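Local coordinates for protein spherulin-4 (Aspergillus clavatus, PDB 5C5G) that is a fungal glycoside hydrolase with a (beta/alpha) barrel that binds N-acetylgalactosamine and probably acts on galactosaminogalactan, at residues K32-F38 against V249-A253; I228-H232 against Q244-F248. One frame throughout, in Å; residues are numbered along the deposited sequence.

Contact 1 (K32-F38 against V249-A253); sequences KHPDVNF and VDLMA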
loop_
_atom_site.group_PDB
_atom_site.type_symbol
_atom_site.label_atom_id
_atom_site.label_comp_id
_atom_site.label_asym_id
_atom_site.label_seq_id
_atom_site.Cartn_x
_atom_site.Cartn_y
_atom_site.Cartn_z
ATOM N N LYS A 32 -6.793 11.068 -14.451
ATOM C CA LYS A 32 -7.142 12.458 -14.184
ATOM C C LYS A 32 -6.009 13.210 -13.494
ATOM O O LYS A 32 -5.875 14.419 -13.654
ATOM C CB LYS A 32 -8.405 12.522 -13.319
ATOM C CG LYS A 32 -8.846 13.922 -12.950
ATOM C CD LYS A 32 -10.075 13.915 -12.068
ATOM C CE LYS A 32 -10.431 15.326 -11.631
ATOM N NZ LYS A 32 -11.475 15.338 -10.573
ATOM N N HIS A 33 -5.207 12.493 -12.710
ATOM C CA HIS A 33 -4.167 13.114 -11.877
ATOM C C HIS A 33 -2.792 12.510 -12.155
ATOM O O HIS A 33 -2.226 11.806 -11.313
ATOM C CB HIS A 33 -4.494 12.927 -10.402
ATOM C CG HIS A 33 -5.809 13.500 -9.990
ATOM N ND1 HIS A 33 -6.034 14.851 -9.871
ATOM C CD2 HIS A 33 -6.966 12.893 -9.638
ATOM C CE1 HIS A 33 -7.276 15.055 -9.469
ATOM N NE2 HIS A 33 -7.858 13.879 -9.308
ATOM N N PRO A 34 -2.236 12.792 -13.343
ATOM C CA PRO A 34 -0.925 12.222 -13.679
ATOM C C PRO A 34 0.190 12.712 -12.760
ATOM O O PRO A 34 1.229 12.073 -12.682
ATOM C CB PRO A 34 -0.688 12.701 -15.116
ATOM C CG PRO A 34 -1.564 13.892 -15.285
ATOM C CD PRO A 34 -2.777 13.618 -14.433
ATOM N N ASP A 35 -0.048 13.818 -12.063
ATOM C CA ASP A 35 0.922 14.375 -11.126
ATOM C C ASP A 35 0.916 13.691 -9.754
ATOM O O ASP A 35 1.800 13.939 -8.950
ATOM C CB ASP A 35 0.663 15.874 -10.950
ATOM C CG ASP A 35 -0.732 16.168 -10.429
ATOM O OD1 ASP A 35 -1.707 15.607 -10.974
ATOM O OD2 ASP A 35 -0.859 16.952 -9.465
ATOM N N VAL A 36 -0.084 12.865 -9.477
ATOM C CA VAL A 36 -0.184 12.129 -8.225
ATOM C C VAL A 36 0.450 10.770 -8.419
ATOM O O VAL A 36 0.245 10.128 -9.449
ATOM C CB VAL A 36 -1.656 11.970 -7.783
ATOM C CG1 VAL A 36 -1.781 11.032 -6.590
ATOM C CG2 VAL A 36 -2.223 13.321 -7.445
ATOM N N ASN A 37 1.254 10.338 -7.454
ATOM C CA ASN A 37 1.824 8.988 -7.451
ATOM C C ASN A 37 0.959 8.040 -6.654
ATOM O O ASN A 37 0.539 8.376 -5.539
ATOM C CB ASN A 37 3.236 9.030 -6.884
ATOM C CG ASN A 37 4.167 9.837 -7.743
ATOM O OD1 ASN A 37 4.120 9.739 -8.967
ATOM N ND2 ASN A 37 5.001 10.651 -7.118
ATOM N N PHE A 38 0.711 6.874 -7.235
ATOM C CA PHE A 38 -0.153 5.862 -6.655
ATOM C C PHE A 38 0.660 4.614 -6.361
ATOM O O PHE A 38 1.351 4.093 -7.238
ATOM C CB PHE A 38 -1.280 5.492 -7.618
ATOM C CG PHE A 38 -2.261 6.603 -7.890
ATOM C CD1 PHE A 38 -1.984 7.587 -8.820
ATOM C CD2 PHE A 38 -3.467 6.648 -7.237
ATOM C CE1 PHE A 38 -2.887 8.600 -9.083
ATOM C CE2 PHE A 38 -4.370 7.670 -7.490
ATOM C CZ PHE A 38 -4.080 8.634 -8.421
ATOM N N VAL A 249 -8.843 11.808 -3.689
ATOM C CA VAL A 249 -7.701 11.894 -4.578
ATOM C C VAL A 249 -7.501 13.342 -5.059
ATOM O O VAL A 249 -6.367 13.799 -5.180
ATOM C CB VAL A 249 -7.797 10.899 -5.733
ATOM C CG1 VAL A 249 -6.556 11.012 -6.615
ATOM C CG2 VAL A 249 -7.908 9.492 -5.184
ATOM N N ASP A 250 -8.582 14.078 -5.299
ATOM C CA ASP A 250 -8.459 15.487 -5.670
ATOM C C ASP A 250 -7.698 16.265 -4.590
ATOM O O ASP A 250 -6.892 17.143 -4.889
ATOM C CB ASP A 250 -9.837 16.151 -5.866
ATOM C CG ASP A 250 -10.510 15.781 -7.185
ATOM O OD1 ASP A 250 -9.866 15.176 -8.064
ATOM O OD2 ASP A 250 -11.702 16.127 -7.345
ATOM N N LEU A 251 -7.971 15.959 -3.330
ATOM C CA LEU A 251 -7.300 16.646 -2.236
ATOM C C LEU A 251 -5.841 16.227 -2.151
ATOM O O LEU A 251 -4.971 17.026 -1.798
ATOM C CB LEU A 251 -7.996 16.342 -0.911
ATOM C CG LEU A 251 -9.348 17.025 -0.776
ATOM C CD1 LEU A 251 -10.129 16.369 0.354
ATOM C CD2 LEU A 251 -9.183 18.527 -0.534
HETATM N N MSE A 252 -5.553 14.980 -2.482
HETATM C CA MSE A 252 -4.173 14.517 -2.538
HETATM C C MSE A 252 -3.411 15.214 -3.664
HETATM O O MSE A 252 -2.202 15.421 -3.553
HETATM C CB MSE A 252 -4.123 12.993 -2.663
HETATM C CG MSE A 252 -4.713 12.310 -1.426
HETATM SE SE MSE A 252 -3.483 12.314 0.094
HETATM C CE MSE A 252 -2.320 10.919 -0.548
ATOM N N ALA A 253 -4.115 15.602 -4.730
ATOM C CA ALA A 253 -3.525 16.301 -5.863
ATOM C C ALA A 253 -3.332 17.790 -5.607
ATOM O O ALA A 253 -2.676 18.463 -6.389
ATOM C CB ALA A 253 -4.402 16.120 -7.088
#
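The loop that joins helix 24-32 to strand 38-42 of the eight-stranded (beta/alpha) barrel packs, through His33, against Val249, Asp250 and Ala253 at the C-terminal end of helix 245-252, where the last helix of the barrel lies beside the C-terminal end of the first, helix 24-32. His33 is the first residue to leave that first helix and begins a type I turn to Val36, closed by Val36 N to His33 O. Its imidazole points at the end of helix 245-252, meeting a carboxylate at NE2 and apolar carbons beside it. Asp250 OD1 sits in the ring plane, at the edge, 2.7 Å from His33 NE2, but the angle at the hydrogen is only 122° and the bond is weak; OD1 is almost as near His33 CE1. The carboxylate is turned 72° from the ring. The same oxygen takes Lys32 NZ at 3.0 Å through its syn lone pair, forming a salt bridge, with a weak bond from NZ to Asp250 OD2. Lys32 reaches it because CG stands opposite the backbone N (chi1 179°) and the chain stays straight, carrying its own CG over one face of the imidazole. Two positive or potentially positive groups thus share one carboxylate, which would be expected to stabilise its charge. Val249 O lies over one face of the ring, His33 CD2 is 3.6 Å from Val249 CG1, and Ala253 CB comes in obliquely, 3.5 Å from His33 ND1. Val36 CG2 reaches Ala253 CB at 3.6 Å, and its other methyl, CG1, lies over a face of Phe38. Val249 CG1 also meets Phe38 CZ at 3.9 Å. Val36, Phe38 and Met252 touch Val10 of strand 9-13, Phe38 and Val249 touch Val29 of helix 24-32, and Met252 reaches Val218 of helix 212-224.

Contact 2 (I228-H232 against Q244-F248); sequences IFITH and QWSEF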
loop_
_atom_site.group_PDB
_atom_site.type_symbol
_atom_site.label_atom_id
_atom_site.label_comp_id
_atom_site.label_asym_id
_atom_site.label_seq_id
_atom_site.Cartn_x
_atom_site.Cartn_y
_atom_site.Cartn_z
ATOM N N ILE A 228 -0.932 7.515 1.868
ATOM C CA ILE A 228 -2.196 7.633 2.583
ATOM C C ILE A 228 -3.333 6.963 1.810
ATOM O O ILE A 228 -3.458 7.160 0.600
ATOM C CB ILE A 228 -2.576 9.111 2.768
ATOM C CG1 ILE A 228 -1.465 9.866 3.499
ATOM C CG2 ILE A 228 -3.907 9.232 3.493
ATOM C CD1 ILE A 228 -1.675 11.358 3.549
ATOM N N PHE A 229 -4.156 6.206 2.529
ATOM C CA PHE A 229 -5.449 5.747 2.027
ATOM C C PHE A 229 -6.501 6.176 3.032
ATOM O O PHE A 229 -6.358 5.914 4.229
ATOM C CB PHE A 229 -5.478 4.232 1.919
ATOM C CG PHE A 229 -6.766 3.678 1.360
ATOM C CD1 PHE A 229 -7.177 3.999 0.077
ATOM C CD2 PHE A 229 -7.544 2.798 2.105
ATOM C CE1 PHE A 229 -8.372 3.468 -0.438
ATOM C CE2 PHE A 229 -8.721 2.266 1.587
ATOM C CZ PHE A 229 -9.125 2.595 0.326
ATOM N N ILE A 230 -7.545 6.855 2.555
ATOM C CA ILE A 230 -8.678 7.255 3.378
ATOM C C ILE A 230 -9.939 6.813 2.658
ATOM O O ILE A 230 -10.071 7.057 1.460
ATOM C CB ILE A 230 -8.706 8.775 3.598
ATOM C CG1 ILE A 230 -7.543 9.166 4.504
ATOM C CG2 ILE A 230 -10.030 9.207 4.234
ATOM C CD1 ILE A 230 -7.297 10.678 4.600
ATOM N N THR A 231 -10.852 6.156 3.376
ATOM C CA THR A 231 -12.120 5.764 2.800
ATOM C C THR A 231 -13.243 5.857 3.802
ATOM O O THR A 231 -13.066 5.684 5.012
ATOM C CB THR A 231 -12.066 4.352 2.220
ATOM O OG1 THR A 231 -13.343 4.058 1.652
ATOM C CG2 THR A 231 -11.719 3.304 3.267
ATOM N N HIS A 232 -14.414 6.173 3.268
ATOM C CA HIS A 232 -15.630 6.291 4.049
ATOM C C HIS A 232 -16.382 4.969 4.146
ATOM O O HIS A 232 -17.416 4.915 4.782
ATOM C CB HIS A 232 -16.510 7.395 3.465
ATOM C CG HIS A 232 -15.892 8.755 3.572
ATOM N ND1 HIS A 232 -14.904 9.197 2.721
ATOM C CD2 HIS A 232 -16.124 9.761 4.448
ATOM C CE1 HIS A 232 -14.563 10.430 3.064
ATOM N NE2 HIS A 232 -15.279 10.790 4.111
ATOM N N GLN A 244 -16.446 9.057 -1.376
ATOM C CA GLN A 244 -15.682 10.287 -1.597
ATOM C C GLN A 244 -14.288 9.986 -2.128
ATOM O O GLN A 244 -13.358 10.749 -1.934
ATOM C CB GLN A 244 -15.620 11.109 -0.309
ATOM C CG GLN A 244 -17.007 11.633 0.064
ATOM C CD GLN A 244 -17.022 12.399 1.356
ATOM O OE1 GLN A 244 -16.336 13.410 1.498
ATOM N NE2 GLN A 244 -17.792 11.909 2.319
ATOM N N TRP A 245 -14.147 8.853 -2.809
ATOM C CA TRP A 245 -12.865 8.466 -3.381
ATOM C C TRP A 245 -12.297 9.541 -4.317
ATOM O O TRP A 245 -11.135 9.932 -4.195
ATOM C CB TRP A 245 -13.043 7.135 -4.102
ATOM C CG TRP A 245 -11.946 6.728 -5.044
ATOM C CD1 TRP A 245 -12.051 6.612 -6.391
ATOM C CD2 TRP A 245 -10.610 6.351 -4.707
ATOM N NE1 TRP A 245 -10.864 6.179 -6.925
ATOM C CE2 TRP A 245 -9.959 6.022 -5.912
ATOM C CE3 TRP A 245 -9.899 6.266 -3.514
ATOM C CZ2 TRP A 245 -8.624 5.620 -5.958
ATOM C CZ3 TRP A 245 -8.564 5.868 -3.565
ATOM C CH2 TRP A 245 -7.957 5.534 -4.775
ATOM N N SER A 246 -13.106 10.044 -5.238
ATOM C CA SER A 246 -12.599 11.038 -6.178
ATOM C C SER A 246 -12.210 12.323 -5.437
ATOM O O SER A 246 -11.221 12.957 -5.784
ATOM C CB SER A 246 -13.597 11.317 -7.305
ATOM O OG SER A 246 -14.840 11.732 -6.799
ATOM N N GLU A 247 -13.006 12.712 -4.441
ATOM C CA GLU A 247 -12.719 13.907 -3.655
ATOM C C GLU A 247 -11.420 13.732 -2.870
ATOM O O GLU A 247 -10.609 14.649 -2.801
ATOM C CB GLU A 247 -13.876 14.233 -2.704
ATOM C CG GLU A 247 -15.117 14.767 -3.393
ATOM C CD GLU A 247 -16.061 13.694 -3.924
ATOM O OE1 GLU A 247 -15.744 12.488 -3.938
ATOM O OE2 GLU A 247 -17.162 14.087 -4.362
ATOM N N PHE A 248 -11.231 12.563 -2.274
ATOM C CA PHE A 248 -9.995 12.261 -1.579
ATOM C C PHE A 248 -8.791 12.417 -2.508
ATOM O O PHE A 248 -7.826 13.085 -2.165
ATOM C CB PHE A 248 -10.065 10.843 -0.984
ATOM C CG PHE A 248 -8.737 10.272 -0.583
ATOM C CD1 PHE A 248 -7.938 10.893 0.357
ATOM C CD2 PHE A 248 -8.274 9.117 -1.171
ATOM C CE1 PHE A 248 -6.701 10.353 0.695
ATOM C CE2 PHE A 248 -7.053 8.580 -0.820
ATOM C CZ PHE A 248 -6.270 9.208 0.107
HETATM O O HOH W 1 -14.589 7.580 0.474
#
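Gln244, the N-cap residue of helix 245-252, lays its side chain over one face of the His232 ring. Its CB is 3.6 Å from His232 CE1, and CG, somewhat farther out, is 4.1 Å from that same CE1. The chain runs extended past CG (chi2 177°), which carries the amide along the ring to stack on it, the two planes 20° apart: Gln244 CD lies 3.6 Å from His232 NE2, OE1 is 3.8 Å from His232 CE1, and Gln244 NE2 ends 3.3 Å from His232 NE2, above the ring. These two nitrogens do not bond to each other; His232 NE2 bonds to Val209 O, and the amide makes a weak bond to Thr207 O. At the ring edge a water bridges His232 ND1 and Gln244 N, accepting from the latter. Strand 227-230 and the helix that follows form the last beta/alpha unit of the barrel, and Phe248 packs between them. Its ring faces Ile230, whose CB makes a CH-pi contact 4.1 Å from the centroid, while Ile228 O approaches CZ at the edge, 3.5 Å away. Phe229 turns its ring edge to Trp245 CZ3; its side chain is about 8 Å from that of Glu172, which binds N-acetylgalactosamine in another structure of this protein.

Helix 245-252 is common to both contacts: its first turn packs on strand 227-230 in contact 2, and its last turn on the loop 32-38 in contact 1. The centres lie 11 Å apart, and the two contacts touch where Met252 CE packs 3.8 Å from Ile228 CB. Along the chain, contact 2 is nested within the long loop closed by contact 1, which spans most of the barrel. The pair therefore ties the final helix to the last strand and to the loop between helix 24-32 and strand 38-42, on the outside of the seam where strands 227-230 and 9-13 pair. Contact 2 comes closer to the sugar-binding residues, whereas contact 1 lies away from them.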